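Local coordinates for oligopeptide-binding protein AppA (PDB 1XOC), which binds oligopeptides outside the cell membrane of Bacillus subtilis and hands them to an ABC permease that can replace the OPP system in sporulation and genetic competence, at residues Lys281-Gln285 with Glu479-Tyr483. Numbering follows the deposited sequence.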
loop_
_atom_site.group_PDB
_atom_site.type_symbol
_atom_site.label_atom_id
_atom_site.label_comp_id
_atom_site.label_asym_id
_atom_site.label_seq_id
_atom_site.Cartn_x
_atom_site.Cartn_y
_atom_site.Cartn_z
ATOM N N LYS A 281 -1.955 -24.730 -9.080
ATOM C CA LYS A 281 -1.452 -24.579 -7.716
ATOM C C LYS A 281 -0.120 -25.301 -7.508
ATOM O O LYS A 281 0.768 -24.779 -6.839
ATOM C CB LYS A 281 -2.466 -25.138 -6.720
ATOM C CG LYS A 281 -1.996 -25.134 -5.278
ATOM C CD LYS A 281 -3.067 -25.663 -4.329
ATOM C CE LYS A 281 -2.948 -27.151 -4.123
ATOM N NZ LYS A 281 -3.985 -27.666 -3.194
ATOM N N LYS A 282 0.008 -26.514 -8.050
ATOM C CA LYS A 282 1.225 -27.300 -7.824
ATOM C C LYS A 282 2.457 -26.639 -8.449
ATOM O O LYS A 282 3.553 -26.687 -7.874
ATOM C CB LYS A 282 1.066 -28.742 -8.314
ATOM C CG LYS A 282 2.011 -29.675 -7.596
ATOM C CD LYS A 282 1.603 -31.123 -7.719
ATOM C CE LYS A 282 2.324 -31.757 -8.850
ATOM N NZ LYS A 282 3.761 -31.570 -8.607
ATOM N N VAL A 283 2.267 -25.992 -9.597
ATOM C CA VAL A 283 3.340 -25.221 -10.234
ATOM C C VAL A 283 3.749 -24.036 -9.348
ATOM O O VAL A 283 4.940 -23.833 -9.110
ATOM C CB VAL A 283 2.947 -24.767 -11.670
ATOM C CG1 VAL A 283 3.903 -23.687 -12.229
ATOM C CG2 VAL A 283 2.905 -25.988 -12.595
ATOM N N ARG A 284 2.776 -23.265 -8.863
ATOM C CA ARG A 284 3.076 -22.150 -7.960
ATOM C C ARG A 284 3.812 -22.609 -6.703
ATOM O O ARG A 284 4.783 -21.984 -6.287
ATOM C CB ARG A 284 1.824 -21.367 -7.584
ATOM C CG ARG A 284 1.172 -20.692 -8.761
ATOM C CD ARG A 284 0.154 -19.680 -8.329
ATOM N NE ARG A 284 -0.860 -20.252 -7.432
ATOM C CZ ARG A 284 -1.996 -20.822 -7.830
ATOM N NH1 ARG A 284 -2.289 -20.930 -9.119
ATOM N NH2 ARG A 284 -2.833 -21.318 -6.934
ATOM N N GLN A 285 3.385 -23.732 -6.131
ATOM C CA GLN A 285 4.085 -24.314 -4.985
ATOM C C GLN A 285 5.524 -24.707 -5.336
ATOM O O GLN A 285 6.436 -24.550 -4.528
ATOM C CB GLN A 285 3.337 -25.538 -4.463
ATOM C CG GLN A 285 1.982 -25.248 -3.821
ATOM C CD GLN A 285 1.251 -26.505 -3.410
ATOM O OE1 GLN A 285 0.353 -26.454 -2.578
ATOM N NE2 GLN A 285 1.623 -27.645 -3.999
ATOM N N GLU A 479 -1.430 -22.554 1.406
ATOM C CA GLU A 479 -1.457 -23.759 0.572
ATOM C C GLU A 479 -1.493 -23.410 -0.921
ATOM O O GLU A 479 -0.819 -24.040 -1.731
ATOM C CB GLU A 479 -2.651 -24.652 0.945
ATOM C CG GLU A 479 -2.959 -25.790 -0.059
ATOM C CD GLU A 479 -1.888 -26.893 -0.128
ATOM O OE1 GLU A 479 -0.937 -26.870 0.689
ATOM O OE2 GLU A 479 -2.013 -27.801 -0.995
ATOM N N ASP A 480 -2.291 -22.412 -1.285
ATOM C CA ASP A 480 -2.514 -22.085 -2.695
ATOM C C ASP A 480 -1.388 -21.282 -3.354
ATOM O O ASP A 480 -1.260 -21.287 -4.576
ATOM C CB ASP A 480 -3.856 -21.343 -2.846
ATOM C CG ASP A 480 -5.050 -22.227 -2.517
ATOM O OD1 ASP A 480 -4.894 -23.471 -2.449
ATOM O OD2 ASP A 480 -6.161 -21.678 -2.343
ATOM N N GLN A 481 -0.556 -20.618 -2.558
ATOM C CA GLN A 481 0.563 -19.845 -3.068
ATOM C C GLN A 481 0.151 -18.943 -4.241
ATOM O O GLN A 481 0.773 -18.988 -5.304
ATOM C CB GLN A 481 1.721 -20.752 -3.488
ATOM C CG GLN A 481 2.387 -21.489 -2.323
ATOM C CD GLN A 481 3.184 -20.565 -1.422
ATOM O OE1 GLN A 481 4.261 -20.097 -1.814
ATOM N NE2 GLN A 481 2.687 -20.325 -0.206
ATOM N N PRO A 482 -0.860 -18.072 -4.036
ATOM C CA PRO A 482 -1.163 -17.127 -5.106
ATOM C C PRO A 482 0.019 -16.168 -5.324
ATOM O O PRO A 482 0.219 -15.643 -6.432
ATOM C CB PRO A 482 -2.384 -16.396 -4.579
ATOM C CG PRO A 482 -2.291 -16.523 -3.069
ATOM C CD PRO A 482 -1.716 -17.872 -2.850
ATOM N N TYR A 483 0.779 -15.958 -4.250
ATOM C CA TYR A 483 2.061 -15.278 -4.272
ATOM C C TYR A 483 3.122 -16.229 -3.722
ATOM O O TYR A 483 2.800 -17.142 -2.955
ATOM C CB TYR A 483 2.094 -14.081 -3.309
ATOM C CG TYR A 483 1.096 -12.947 -3.460
ATOM C CD1 TYR A 483 0.390 -12.709 -4.624
ATOM C CD2 TYR A 483 0.879 -12.072 -2.392
ATOM C CE1 TYR A 483 -0.480 -11.623 -4.735
ATOM C CE2 TYR A 483 0.005 -10.978 -2.495
ATOM C CZ TYR A 483 -0.660 -10.753 -3.650
ATOM O OH TYR A 483 -1.523 -9.677 -3.712
HETATM O O HOH W 1 -6.165 -25.561 -2.963
#
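Arg284 meets the chain where helix 463-480 ends, and most of its polar edge is turned to that backbone. CB rests against CB of Gln481 at 4.1 Å, and CG and CD run past Gln481 O, CD at 3.2 Å. A bend at chi3 (-55°) then turns the guanidinium edge-on to the backbone. NE donates to Gln481 O from above that carbonyl's plane and, in plane, to Asp480 O. NH2 completes the side-on grip on Asp480 O at 2.8 Å, and NH1 reaches Phe278 O. Arginine suits the place because its flat array of N-H groups can serve two successive carbonyls, one at the helix end and one just beyond it, where its positive charge probably also eases the dipole. A leucine here would probably deprive the carbonyls of Asp480 and Gln481 of these N-H donors. CA of Lys281 sits 3.6 Å above the guanidinium plane, offset toward its rim. Lysine's length lets NZ cross to the opposite charge of Glu479, forming a salt bridge of 3.0 Å to the anti lone pair of OE2. A water links this NZ to Asp480 OD1, while OD2 is held by Tyr445 and Asn447. Gln481, with positive phi, turns the chain out of the helix. The contact fastens the first turn of helix 281-289 to the junction between helix 463-480 and strand 483-496, beside Trp271 of strand 265-271.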